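Local coordinates for protein probable uracil-DNA glycosylase (Acanthamoeba polyphaga mimivirus, PDB 5X55) that is probably a viral uracil-DNA glycosylase, a member of the uracil-DNA glycosylase superfamily built round a four-stranded parallel sheet flanked by helices, at residues Glu100-Asp105 against Trp246-Thr251; Asp136-Val141 against Leu170-Met175; Asn176-Gly181 against Gly250-Asn255; Val186-Asp191 against His300-Arg305. One frame throughout, in Å; residues are numbered along the deposited sequence.

Contact 1: residues Glu100-Asp105 against Trp246-Thr251; sequences EYILID and WILQGT
I102 meets I247 methyl to methyl: the two CD1 atoms, each at the end of its isoleucine side chain, lie 3.8 Å apart. The two side chains approach at a slant. In I102 the CG1 branch stands opposite the backbone N (chi1 -166°), which sends CD1 out from helix 98-102 towards helix 244-248 and leaves CG2 to a second neighbour, L248. That second touch is looser, with I102 CG2 4.3 Å from L248 CD1, and L248 is itself exposed, so one flank of the contact lies near the surface while the isoleucine pair is buried. The next shell is V177 of helix 173-177, which touches I102, I247 and L248 alike and so packs against both segments; A244 and C207 also pack on I102.

Behind I247 the helix stops in a Schellman motif. G250, at phi 101°, is its C-prime residue, with T251 N bonded to W246 O at 3.1 Å and G250 N to I247 O at 3.0 Å. T251 OG1 adds a further bond to W246 O, 2.8 Å long, rising 56° out of the carbonyl plane on the same face as the backbone N-H. Two donors of one residue therefore grip this oxygen and fix the turn from helix into strand 251-255. W246 itself is held by W368, through an NE1 bond to the W368 carbonyl and an edge-to-face meeting of the rings. No hydrogen bond joins 100-105 to 246-251, so direct cohesion between them rests on apolar contact, and the polar bonds lie within the helix end that carries I247 and L248.

Contact 2: residues Asp136-Val141 against Leu170-Met175; sequences DFFKYV and LLFNTM
F138, M175 and F172 have the most surface buried here, and F137 partners M175. In the first pair, F138 CE2 comes to 4.0 Å from F172 CE2 and sits 4.1 Å from F172 CZ, the two side chains crossing at about a right angle. The F172 ring is backed on one face by its own neighbour L171, whose CD2 lies 3.8 Å above the ring plane and out towards the rim. L129 packs against F138 from a loop.

In the second pair the methyl of M175 does the touching: CE approaches F137 CE2 at 4.2 Å, again with the side chains nearly perpendicular. A turn about the CG-SD bond of M175 (chi3 69°) sets the direction of the methyl. The contact joins helix 135-142 to helix 173-177 and the residue that precedes it, F172, which holds the N-cap position inside a type I turn from L170 to N173 that N173 N to L170 O closes. The two backbones stay well separated, the nearest CA atoms, those of F137 and M175, being 11.1 Å apart, and long side chains span the interval. Helix 273-286 flanks the first helix, with L279 and the ring of Y282 against F137, while M175 also rests on F252 of strand 251-255.

Contact 3: residues Asn176-Gly181 against Gly250-Asn255; sequences NVLPPG and GTFMIN
A single side chain, L178, makes every close touch in this contact, and much of what it meets is bare backbone. L178 CD1 settles on G250 at 3.5 Å from CA and equally near the carbonyl carbon, while the other methyl, CD2, approaches the same CA at 3.8 Å. Both methyls of the leucine thus rest on the same side of one glycine. The CB that G250 lacks would point away from L178, and its positive phi of 101° belongs to the Schellman motif that closes helix 244-248.

CD1 also reaches along the chain beyond the glycine, to T251 N at 3.9 Å and to F252 N at 4.0 Å. Its one side-chain partner across the contact is F252, whose CB lies 4.3 Å away; relative to the F252 ring, the methyl sits at the edge, near the ring plane. I254 CG2 covers one face of that ring from 3.6 Å above it, offset to the rim.

In fold terms, the first residue beyond helix 173-177 is pressed against the beginning of strand 251-255, an outermost strand of the four-stranded parallel sheet within this chain. The strand pairs with 185-189, and the backbone of G250 and F252 is bonded to that neighbour through V185, with I187 also bonded to F252. The CB of T251 points away from L178, and the T251 hydroxyl is taken up by W246 O. On the other segment the backbone is tied outward: L178 O accepts from W134 NE1, whose residue also packs on P180, and N176 O accepts from NE of R131.

Contact 4: residues Val186-Asp191 against His300-Arg305; sequences VILGQD and HKLCQR
Strand 185-189, an inner strand of the parallel four-stranded sheet, is covered on one face by helix 297-303, and this contact is part of that helix-on-sheet layer. L188 carries the strand's side of it. Its CD1 is the touching atom throughout, 4.1 Å from L302 CB, the same distance from L302 CD1, and 4.2 Å from C303 SG. One methyl therefore lies against consecutive residues of the helix. The leucine side chains of L188 and L302 cross at about a right angle.

L302 also packs on S256, while C303 carries the layer on across the sheet, touching F292 and A294 of strand 291-295 and I313 of strand 312-316. Just beyond, the helix runs out: R305 N bonds to L302 O at 3.0 Å. R305 then forms a salt bridge to D281, and Q304 bonds through its side chain to Y333 and M331, so polar groups hold the chain that leaves the helix. The direct touch of strand on helix thus comes down to a single methyl of L188 set against a leucine side chain and a thiol sulfur, an apolar meeting that does not depend on direction as a hydrogen bond would.

In the fold
Contacts 1 and 3 lie closest, centres 9 Å apart, and share G250 and T251, where helix 244-248 gives way to strand 251-255. Helix 173-177 serves both contacts 2 and 3, whose centres are 10 Å apart; T174 OG1 to M253 O is a probable hydrogen bond between them. Contact 4 joins contact 3 through the sheet, as strands 185-189 and 251-255 are neighbours in it. Along the chain, contact 2 is nested inside the loop closed by contact 1 and closes before contact 3 opens, while contact 4 alternates with contacts 1 and 3. The four thus connect helices 98-102, 135-142 and 297-303 to one core around the parallel sheet.

Contact 1: residues Glu100-Asp105 against Trp246-Thr251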
loop_
_atom_site.group_PDB
_atom_site.type_symbol
_atom_site.label_atom_id
_atom_site.label_comp_id
_atom_site.label_asym_id
_atom_site.label_seq_id
_atom_site.Cartn_x
_atom_site.Cartn_y
_atom_site.Cartn_z
ATOM N N GLU A 100 15.095 -9.181 3.918
ATOM C CA GLU A 100 14.907 -9.176 5.360
ATOM C C GLU A 100 13.760 -8.261 5.767
ATOM O O GLU A 100 13.086 -8.531 6.767
ATOM C CB GLU A 100 16.203 -8.791 6.060
ATOM C CG GLU A 100 17.174 -9.958 6.136
ATOM C CD GLU A 100 18.499 -9.593 6.781
ATOM O OE1 GLU A 100 19.246 -8.784 6.199
ATOM O OE2 GLU A 100 18.786 -10.113 7.879
ATOM N N TYR A 101 13.496 -7.209 4.984
ATOM C CA TYR A 101 12.377 -6.302 5.213
ATOM C C TYR A 101 11.085 -6.784 4.570
ATOM O O TYR A 101 10.005 -6.578 5.133
ATOM C CB TYR A 101 12.684 -4.904 4.663
ATOM C CG TYR A 101 13.857 -4.200 5.298
ATOM C CD1 TYR A 101 13.718 -3.524 6.499
ATOM C CD2 TYR A 101 15.099 -4.188 4.677
ATOM C CE1 TYR A 101 14.785 -2.876 7.083
ATOM C CE2 TYR A 101 16.175 -3.533 5.245
ATOM C CZ TYR A 101 16.014 -2.875 6.450
ATOM O OH TYR A 101 17.090 -2.229 7.022
ATOM N N ILE A 102 11.150 -7.374 3.379
ATOM C CA ILE A 102 9.900 -7.598 2.664
ATOM C C ILE A 102 9.426 -9.037 2.861
ATOM O O ILE A 102 8.217 -9.300 2.870
ATOM C CB ILE A 102 10.023 -7.220 1.170
ATOM C CG1 ILE A 102 8.635 -7.120 0.534
ATOM C CG2 ILE A 102 10.883 -8.195 0.392
ATOM C CD1 ILE A 102 7.828 -5.935 1.024
ATOM N N LEU A 103 10.352 -9.976 3.046
ATOM C CA LEU A 103 9.975 -11.376 3.250
ATOM C C LEU A 103 10.077 -11.704 4.739
ATOM O O LEU A 103 11.062 -12.263 5.218
ATOM C CB LEU A 103 10.843 -12.301 2.407
ATOM C CG LEU A 103 10.365 -13.746 2.508
ATOM C CD1 LEU A 103 9.041 -13.868 1.790
ATOM C CD2 LEU A 103 11.382 -14.732 1.965
ATOM N N ILE A 104 9.013 -11.382 5.469
ATOM C CA ILE A 104 9.021 -11.354 6.927
ATOM C C ILE A 104 8.423 -12.639 7.488
ATOM O O ILE A 104 7.378 -13.112 7.021
ATOM C CB ILE A 104 8.245 -10.122 7.427
ATOM C CG1 ILE A 104 8.971 -8.849 7.036
ATOM C CG2 ILE A 104 8.026 -10.167 8.936
ATOM C CD1 ILE A 104 8.130 -7.641 7.292
ATOM N N ASP A 105 9.061 -13.183 8.518
ATOM C CA ASP A 105 8.567 -14.358 9.228
ATOM C C ASP A 105 8.108 -13.933 10.619
ATOM O O ASP A 105 8.910 -13.415 11.411
ATOM C CB ASP A 105 9.654 -15.426 9.313
ATOM C CG ASP A 105 9.223 -16.654 10.101
ATOM O OD1 ASP A 105 8.011 -16.862 10.346
ATOM O OD2 ASP A 105 10.124 -17.436 10.463
ATOM N N TRP A 246 5.291 -9.981 -5.597
ATOM C CA TRP A 246 4.692 -8.973 -6.462
ATOM C C TRP A 246 5.406 -7.644 -6.328
ATOM O O TRP A 246 5.602 -6.930 -7.320
ATOM C CB TRP A 246 3.207 -8.790 -6.126
ATOM C CG TRP A 246 2.385 -10.010 -6.255
ATOM C CD1 TRP A 246 2.773 -11.225 -6.765
ATOM C CD2 TRP A 246 1.021 -10.157 -5.860
ATOM N NE1 TRP A 246 1.733 -12.108 -6.711
ATOM C CE2 TRP A 246 0.642 -11.479 -6.154
ATOM C CE3 TRP A 246 0.082 -9.292 -5.282
ATOM C CZ2 TRP A 246 -0.630 -11.967 -5.876
ATOM C CZ3 TRP A 246 -1.187 -9.768 -5.015
ATOM C CH2 TRP A 246 -1.532 -11.098 -5.309
ATOM N N ILE A 247 5.766 -7.278 -5.101
ATOM C CA ILE A 247 6.342 -5.963 -4.865
ATOM C C ILE A 247 7.727 -5.884 -5.471
ATOM O O ILE A 247 8.087 -4.873 -6.088
ATOM C CB ILE A 247 6.345 -5.659 -3.359
ATOM C CG1 ILE A 247 4.902 -5.615 -2.840
ATOM C CG2 ILE A 247 7.124 -4.357 -3.033
ATOM C CD1 ILE A 247 4.832 -5.779 -1.347
ATOM N N LEU A 248 8.512 -6.963 -5.346
ATOM C CA LEU A 248 9.852 -6.980 -5.936
ATOM C C LEU A 248 9.813 -6.797 -7.449
ATOM O O LEU A 248 10.787 -6.311 -8.034
ATOM C CB LEU A 248 10.557 -8.281 -5.579
ATOM C CG LEU A 248 11.034 -8.358 -4.132
ATOM C CD1 LEU A 248 11.088 -9.804 -3.640
ATOM C CD2 LEU A 248 12.402 -7.671 -3.985
ATOM N N GLN A 249 8.702 -7.169 -8.094
ATOM C CA GLN A 249 8.531 -7.062 -9.539
ATOM C C GLN A 249 7.848 -5.768 -9.965
ATOM O O GLN A 249 7.416 -5.656 -11.118
ATOM C CB GLN A 249 7.739 -8.259 -10.077
ATOM C CG GLN A 249 8.412 -9.640 -9.851
ATOM C CD GLN A 249 7.519 -10.787 -10.284
ATOM O OE1 GLN A 249 7.332 -11.035 -11.478
ATOM N NE2 GLN A 249 6.918 -11.460 -9.312
ATOM N N GLY A 250 7.735 -4.792 -9.073
ATOM C CA GLY A 250 7.219 -3.493 -9.439
ATOM C C GLY A 250 5.774 -3.215 -9.077
ATOM O O GLY A 250 5.216 -2.236 -9.580
ATOM N N THR A 251 5.156 -4.021 -8.214
ATOM C CA THR A 251 3.816 -3.727 -7.718
ATOM C C THR A 251 3.946 -2.851 -6.469
ATOM O O THR A 251 4.349 -3.329 -5.401
ATOM C CB THR A 251 3.037 -5.009 -7.431
ATOM O OG1 THR A 251 3.277 -5.958 -8.477
ATOM C CG2 THR A 251 1.539 -4.700 -7.397
#

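Contact 2: residues Asp136-Val141 against Leu170-Met175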
loop_
_atom_site.group_PDB
_atom_site.type_symbol
_atom_site.label_atom_id
_atom_site.label_comp_id
_atom_site.label_asym_id
_atom_site.label_seq_id
_atom_site.Cartn_x
_atom_site.Cartn_y
_atom_site.Cartn_z
ATOM N N ASP A 136 15.030 12.580 -3.353
ATOM C CA ASP A 136 14.523 13.767 -4.032
ATOM C C ASP A 136 13.063 14.002 -3.681
ATOM O O ASP A 136 12.687 15.103 -3.253
ATOM C CB ASP A 136 14.720 13.647 -5.546
ATOM C CG ASP A 136 16.167 13.946 -5.967
ATOM O OD1 ASP A 136 17.073 13.820 -5.109
ATOM O OD2 ASP A 136 16.406 14.307 -7.142
ATOM N N PHE A 137 12.230 12.961 -3.797
ATOM C CA PHE A 137 10.846 13.129 -3.377
ATOM C C PHE A 137 10.793 13.568 -1.926
ATOM O O PHE A 137 10.079 14.518 -1.579
ATOM C CB PHE A 137 10.049 11.840 -3.580
ATOM C CG PHE A 137 8.776 11.799 -2.792
ATOM C CD1 PHE A 137 7.675 12.555 -3.180
ATOM C CD2 PHE A 137 8.678 11.021 -1.659
ATOM C CE1 PHE A 137 6.504 12.528 -2.463
ATOM C CE2 PHE A 137 7.514 10.993 -0.929
ATOM C CZ PHE A 137 6.414 11.754 -1.334
ATOM N N PHE A 138 11.604 12.938 -1.074
ATOM C CA PHE A 138 11.526 13.273 0.336
ATOM C C PHE A 138 11.995 14.702 0.578
ATOM O O PHE A 138 11.418 15.412 1.411
ATOM C CB PHE A 138 12.319 12.262 1.166
ATOM C CG PHE A 138 11.681 11.967 2.475
ATOM C CD1 PHE A 138 11.879 12.801 3.562
ATOM C CD2 PHE A 138 10.829 10.888 2.608
ATOM C CE1 PHE A 138 11.261 12.543 4.768
ATOM C CE2 PHE A 138 10.211 10.619 3.800
ATOM C CZ PHE A 138 10.421 11.447 4.884
ATOM N N LYS A 139 12.974 15.169 -0.204
ATOM C CA LYS A 139 13.414 16.553 -0.059
ATOM C C LYS A 139 12.286 17.516 -0.420
ATOM O O LYS A 139 12.128 18.566 0.211
ATOM C CB LYS A 139 14.655 16.792 -0.923
ATOM C CG LYS A 139 15.118 18.240 -1.002
ATOM C CD LYS A 139 16.339 18.367 -1.915
ATOM C CE LYS A 139 16.711 19.822 -2.182
ATOM N NZ LYS A 139 17.713 19.934 -3.286
ATOM N N TYR A 140 11.458 17.146 -1.399
ATOM C CA TYR A 140 10.311 17.987 -1.731
ATOM C C TYR A 140 9.282 17.982 -0.607
ATOM O O TYR A 140 8.642 19.006 -0.335
ATOM C CB TYR A 140 9.673 17.529 -3.044
ATOM C CG TYR A 140 8.339 18.196 -3.332
ATOM C CD1 TYR A 140 8.279 19.496 -3.839
ATOM C CD2 TYR A 140 7.139 17.520 -3.113
ATOM C CE1 TYR A 140 7.055 20.113 -4.109
ATOM C CE2 TYR A 140 5.907 18.131 -3.378
ATOM C CZ TYR A 140 5.875 19.427 -3.877
ATOM O OH TYR A 140 4.656 20.033 -4.133
ATOM N N VAL A 141 9.120 16.848 0.073
ATOM C CA VAL A 141 8.043 16.758 1.048
ATOM C C VAL A 141 8.403 17.499 2.331
ATOM O O VAL A 141 7.540 18.149 2.939
ATOM C CB VAL A 141 7.689 15.281 1.290
ATOM C CG1 VAL A 141 7.062 15.095 2.629
ATOM C CG2 VAL A 141 6.724 14.824 0.220
ATOM N N LEU A 170 9.611 -0.843 9.065
ATOM C CA LEU A 170 8.723 -1.301 8.003
ATOM C C LEU A 170 7.833 -0.197 7.442
ATOM O O LEU A 170 7.105 -0.444 6.474
ATOM C CB LEU A 170 7.849 -2.442 8.509
ATOM C CG LEU A 170 8.620 -3.615 9.082
ATOM C CD1 LEU A 170 7.637 -4.659 9.595
ATOM C CD2 LEU A 170 9.509 -4.181 7.991
ATOM N N LEU A 171 7.881 1.004 8.019
ATOM C CA LEU A 171 6.948 2.070 7.662
ATOM C C LEU A 171 6.921 2.345 6.160
ATOM O O LEU A 171 5.853 2.522 5.557
ATOM C CB LEU A 171 7.328 3.346 8.416
ATOM C CG LEU A 171 6.456 4.551 8.067
ATOM C CD1 LEU A 171 5.026 4.263 8.491
ATOM C CD2 LEU A 171 6.989 5.812 8.721
ATOM N N PHE A 172 8.093 2.420 5.542
ATOM C CA PHE A 172 8.208 2.772 4.135
ATOM C C PHE A 172 8.650 1.565 3.304
ATOM O O PHE A 172 9.360 1.715 2.306
ATOM C CB PHE A 172 9.178 3.941 3.959
ATOM C CG PHE A 172 8.680 5.258 4.511
ATOM C CD1 PHE A 172 7.390 5.700 4.259
ATOM C CD2 PHE A 172 9.526 6.069 5.272
ATOM C CE1 PHE A 172 6.933 6.940 4.766
ATOM C CE2 PHE A 172 9.089 7.297 5.783
ATOM C CZ PHE A 172 7.779 7.736 5.517
ATOM N N ASN A 173 8.216 0.374 3.723
ATOM C CA ASN A 173 8.696 -0.896 3.176
ATOM C C ASN A 173 8.622 -0.948 1.653
ATOM O O ASN A 173 9.600 -1.308 0.978
ATOM C CB ASN A 173 7.873 -2.035 3.779
ATOM C CG ASN A 173 8.680 -3.282 4.007
ATOM O OD1 ASN A 173 9.903 -3.296 3.845
ATOM N ND2 ASN A 173 8.003 -4.342 4.414
ATOM N N THR A 174 7.456 -0.627 1.090
ATOM C CA THR A 174 7.300 -0.724 -0.359
ATOM C C THR A 174 8.240 0.228 -1.086
ATOM O O THR A 174 8.787 -0.120 -2.138
ATOM C CB THR A 174 5.854 -0.459 -0.759
ATOM O OG1 THR A 174 5.001 -1.325 -0.002
ATOM C CG2 THR A 174 5.662 -0.779 -2.233
ATOM N N MET A 175 8.457 1.423 -0.534
ATOM C CA MET A 175 9.400 2.369 -1.140
ATOM C C MET A 175 10.837 1.902 -0.984
ATOM O O MET A 175 11.671 2.164 -1.854
ATOM C CB MET A 175 9.234 3.766 -0.523
ATOM C CG MET A 175 7.855 4.391 -0.831
ATOM S SD MET A 175 7.304 5.689 0.291
ATOM C CE MET A 175 8.462 6.996 -0.126
#

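Contact 3: residues Asn176-Gly181 against Gly250-Asn255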
loop_
_atom_site.group_PDB
_atom_site.type_symbol
_atom_site.label_atom_id
_atom_site.label_comp_id
_atom_site.label_asym_id
_atom_site.label_seq_id
_atom_site.Cartn_x
_atom_site.Cartn_y
_atom_site.Cartn_z
ATOM N N ASN A 176 11.149 1.222 0.116
ATOM C CA ASN A 176 12.503 0.719 0.283
ATOM C C ASN A 176 12.780 -0.444 -0.657
ATOM O O ASN A 176 13.930 -0.641 -1.066
ATOM C CB ASN A 176 12.740 0.341 1.746
ATOM C CG ASN A 176 12.868 1.577 2.636
ATOM O OD1 ASN A 176 13.455 2.574 2.217
ATOM N ND2 ASN A 176 12.300 1.528 3.844
ATOM N N VAL A 177 11.750 -1.204 -1.036
ATOM C CA VAL A 177 11.960 -2.214 -2.069
ATOM C C VAL A 177 12.034 -1.572 -3.450
ATOM O O VAL A 177 12.891 -1.927 -4.253
ATOM C CB VAL A 177 10.866 -3.297 -2.028
ATOM C CG1 VAL A 177 11.057 -4.246 -3.201
ATOM C CG2 VAL A 177 10.899 -4.061 -0.730
ATOM N N LEU A 178 11.153 -0.619 -3.757
ATOM C CA LEU A 178 10.966 -0.153 -5.137
ATOM C C LEU A 178 11.342 1.299 -5.325
ATOM O O LEU A 178 10.595 2.187 -4.868
ATOM C CB LEU A 178 9.517 -0.325 -5.568
ATOM C CG LEU A 178 9.080 -1.642 -6.174
ATOM C CD1 LEU A 178 7.613 -1.502 -6.601
ATOM C CD2 LEU A 178 10.001 -1.953 -7.337
ATOM N N PRO A 179 12.432 1.610 -6.019
ATOM C CA PRO A 179 12.639 2.986 -6.455
ATOM C C PRO A 179 11.512 3.423 -7.357
ATOM O O PRO A 179 10.877 2.594 -8.045
ATOM C CB PRO A 179 13.985 2.924 -7.195
ATOM C CG PRO A 179 14.195 1.496 -7.509
ATOM C CD PRO A 179 13.535 0.722 -6.425
ATOM N N PRO A 180 11.191 4.723 -7.380
ATOM C CA PRO A 180 10.028 5.179 -8.168
ATOM C C PRO A 180 10.112 4.810 -9.640
ATOM O O PRO A 180 9.085 4.499 -10.258
ATOM C CB PRO A 180 10.028 6.702 -7.965
ATOM C CG PRO A 180 11.373 7.049 -7.434
ATOM C CD PRO A 180 11.923 5.829 -6.741
ATOM N N GLY A 181 11.316 4.808 -10.215
ATOM C CA GLY A 181 11.486 4.472 -11.620
ATOM C C GLY A 181 11.208 3.027 -11.959
ATOM O O GLY A 181 11.157 2.681 -13.144
ATOM N N GLY A 250 7.735 -4.792 -9.073
ATOM C CA GLY A 250 7.219 -3.493 -9.439
ATOM C C GLY A 250 5.774 -3.215 -9.077
ATOM O O GLY A 250 5.216 -2.236 -9.580
ATOM N N THR A 251 5.156 -4.021 -8.214
ATOM C CA THR A 251 3.816 -3.727 -7.718
ATOM C C THR A 251 3.946 -2.851 -6.469
ATOM O O THR A 251 4.349 -3.329 -5.401
ATOM C CB THR A 251 3.037 -5.009 -7.431
ATOM O OG1 THR A 251 3.277 -5.958 -8.477
ATOM C CG2 THR A 251 1.539 -4.700 -7.397
ATOM N N PHE A 252 3.590 -1.572 -6.600
ATOM C CA PHE A 252 3.770 -0.576 -5.535
ATOM C C PHE A 252 2.519 -0.575 -4.661
ATOM O O PHE A 252 1.563 0.161 -4.898
ATOM C CB PHE A 252 4.034 0.797 -6.147
ATOM C CG PHE A 252 4.447 1.866 -5.160
ATOM C CD1 PHE A 252 5.699 1.836 -4.558
ATOM C CD2 PHE A 252 3.611 2.941 -4.895
ATOM C CE1 PHE A 252 6.102 2.835 -3.685
ATOM C CE2 PHE A 252 4.008 3.951 -4.016
ATOM C CZ PHE A 252 5.261 3.893 -3.407
ATOM N N MET A 253 2.531 -1.401 -3.631
ATOM C CA MET A 253 1.351 -1.652 -2.809
ATOM C C MET A 253 1.538 -0.907 -1.501
ATOM O O MET A 253 2.219 -1.391 -0.598
ATOM C CB MET A 253 1.160 -3.147 -2.567
ATOM C CG MET A 253 1.176 -4.005 -3.838
ATOM S SD MET A 253 0.821 -5.747 -3.475
ATOM C CE MET A 253 -0.916 -5.593 -3.011
ATOM N N ILE A 254 0.915 0.266 -1.393
ATOM C CA ILE A 254 0.987 1.090 -0.196
ATOM C C ILE A 254 -0.423 1.331 0.341
ATOM O O ILE A 254 -1.422 1.196 -0.369
ATOM C CB ILE A 254 1.682 2.438 -0.470
ATOM C CG1 ILE A 254 0.922 3.198 -1.559
ATOM C CG2 ILE A 254 3.124 2.240 -0.875
ATOM C CD1 ILE A 254 1.269 4.660 -1.639
ATOM N N ASN A 255 -0.484 1.716 1.612
ATOM C CA ASN A 255 -1.699 2.194 2.256
ATOM C C ASN A 255 -1.697 3.724 2.267
ATOM O O ASN A 255 -0.686 4.340 2.611
ATOM C CB ASN A 255 -1.793 1.648 3.678
ATOM C CG ASN A 255 -2.005 0.139 3.721
ATOM O OD1 ASN A 255 -2.875 -0.385 3.037
ATOM N ND2 ASN A 255 -1.222 -0.560 4.539
#

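Contact 4: residues Val186-Asp191 against His300-Arg305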
loop_
_atom_site.group_PDB
_atom_site.type_symbol
_atom_site.label_atom_id
_atom_site.label_comp_id
_atom_site.label_asym_id
_atom_site.label_seq_id
_atom_site.Cartn_x
_atom_site.Cartn_y
_atom_site.Cartn_z
ATOM N N VAL A 186 0.421 0.578 -9.173
ATOM C CA VAL A 186 0.191 1.163 -7.854
ATOM C C VAL A 186 -1.130 0.604 -7.353
ATOM O O VAL A 186 -2.173 0.821 -7.985
ATOM C CB VAL A 186 0.140 2.698 -7.911
ATOM C CG1 VAL A 186 -0.173 3.261 -6.521
ATOM C CG2 VAL A 186 1.444 3.271 -8.478
ATOM N N ILE A 187 -1.089 -0.135 -6.242
ATOM C CA ILE A 187 -2.289 -0.681 -5.602
ATOM C C ILE A 187 -2.442 -0.031 -4.229
ATOM O O ILE A 187 -1.692 -0.339 -3.291
ATOM C CB ILE A 187 -2.249 -2.213 -5.481
ATOM C CG1 ILE A 187 -1.806 -2.852 -6.805
ATOM C CG2 ILE A 187 -3.633 -2.746 -5.049
ATOM C CD1 ILE A 187 -2.036 -4.339 -6.875
ATOM N N LEU A 188 -3.435 0.835 -4.093
ATOM C CA LEU A 188 -3.676 1.522 -2.831
ATOM C C LEU A 188 -4.529 0.693 -1.879
ATOM O O LEU A 188 -5.586 0.179 -2.255
ATOM C CB LEU A 188 -4.353 2.852 -3.088
ATOM C CG LEU A 188 -3.334 3.821 -3.657
ATOM C CD1 LEU A 188 -4.078 4.857 -4.460
ATOM C CD2 LEU A 188 -2.534 4.436 -2.514
ATOM N N GLY A 189 -4.053 0.555 -0.651
ATOM C CA GLY A 189 -4.910 0.219 0.461
ATOM C C GLY A 189 -5.364 1.483 1.189
ATOM O O GLY A 189 -4.992 2.617 0.869
ATOM N N GLN A 190 -6.199 1.279 2.184
ATOM C CA GLN A 190 -6.688 2.407 2.956
ATOM C C GLN A 190 -5.871 2.519 4.235
ATOM O O GLN A 190 -4.891 3.267 4.270
ATOM C CB GLN A 190 -8.170 2.231 3.232
ATOM C CG GLN A 190 -8.830 3.429 3.865
ATOM C CD GLN A 190 -10.339 3.226 4.003
ATOM O OE1 GLN A 190 -11.105 3.645 3.142
ATOM N NE2 GLN A 190 -10.762 2.586 5.091
ATOM N N ASP A 191 -6.218 1.751 5.267
ATOM C CA ASP A 191 -5.463 1.762 6.513
ATOM C C ASP A 191 -4.693 0.445 6.703
ATOM O O ASP A 191 -5.060 -0.589 6.131
ATOM C CB ASP A 191 -6.413 2.018 7.703
ATOM C CG ASP A 191 -7.193 3.338 7.561
ATOM O OD1 ASP A 191 -8.427 3.313 7.323
ATOM O OD2 ASP A 191 -6.557 4.416 7.656
ATOM N N HIS A 300 -10.452 4.971 -5.234
ATOM C CA HIS A 300 -10.903 5.589 -6.477
ATOM C C HIS A 300 -10.829 7.112 -6.406
ATOM O O HIS A 300 -10.395 7.776 -7.370
ATOM C CB HIS A 300 -12.328 5.136 -6.772
ATOM C CG HIS A 300 -12.874 5.696 -8.045
ATOM N ND1 HIS A 300 -14.118 6.284 -8.130
ATOM C CD2 HIS A 300 -12.333 5.775 -9.284
ATOM C CE1 HIS A 300 -14.327 6.679 -9.371
ATOM N NE2 HIS A 300 -13.262 6.379 -10.092
ATOM N N LYS A 301 -11.261 7.681 -5.277
ATOM C CA LYS A 301 -11.052 9.104 -5.066
ATOM C C LYS A 301 -9.585 9.442 -5.234
ATOM O O LYS A 301 -9.230 10.356 -5.987
ATOM C CB LYS A 301 -11.544 9.531 -3.685
ATOM C CG LYS A 301 -11.066 10.939 -3.313
ATOM C CD LYS A 301 -11.884 11.548 -2.179
ATOM C CE LYS A 301 -11.510 10.950 -0.822
ATOM N NZ LYS A 301 -10.087 11.225 -0.483
ATOM N N LEU A 302 -8.704 8.679 -4.581
ATOM C CA LEU A 302 -7.285 9.003 -4.714
ATOM C C LEU A 302 -6.821 8.904 -6.163
ATOM O O LEU A 302 -6.018 9.724 -6.612
ATOM C CB LEU A 302 -6.441 8.093 -3.831
ATOM C CG LEU A 302 -6.591 8.311 -2.343
ATOM C CD1 LEU A 302 -5.562 7.451 -1.667
ATOM C CD2 LEU A 302 -6.401 9.775 -1.992
ATOM N N CYS A 303 -7.294 7.900 -6.907
ATOM C CA CYS A 303 -6.845 7.735 -8.289
ATOM C C CYS A 303 -7.401 8.799 -9.225
ATOM O O CYS A 303 -6.928 8.915 -10.364
ATOM C CB CYS A 303 -7.221 6.350 -8.802
ATOM S SG CYS A 303 -6.205 5.027 -8.047
ATOM N N GLN A 304 -8.395 9.560 -8.790
ATOM C CA GLN A 304 -8.808 10.720 -9.569
ATOM C C GLN A 304 -7.893 11.920 -9.389
ATOM O O GLN A 304 -8.174 12.981 -9.951
ATOM C CB GLN A 304 -10.246 11.071 -9.218
ATOM C CG GLN A 304 -11.157 9.989 -9.744
ATOM C CD GLN A 304 -12.586 10.234 -9.436
ATOM O OE1 GLN A 304 -13.208 11.143 -10.008
ATOM N NE2 GLN A 304 -13.134 9.442 -8.512
ATOM N N ARG A 305 -6.800 11.790 -8.633
ATOM C CA ARG A 305 -5.730 12.765 -8.767
ATOM C C ARG A 305 -4.933 12.552 -10.036
ATOM O O ARG A 305 -4.149 13.433 -10.411
ATOM C CB ARG A 305 -4.767 12.707 -7.582
ATOM C CG ARG A 305 -5.386 12.942 -6.212
ATOM C CD ARG A 305 -4.293 12.926 -5.169
ATOM N NE ARG A 305 -3.424 14.101 -5.275
ATOM C CZ ARG A 305 -3.670 15.253 -4.654
ATOM N NH1 ARG A 305 -4.762 15.384 -3.894
ATOM N NH2 ARG A 305 -2.838 16.273 -4.796
#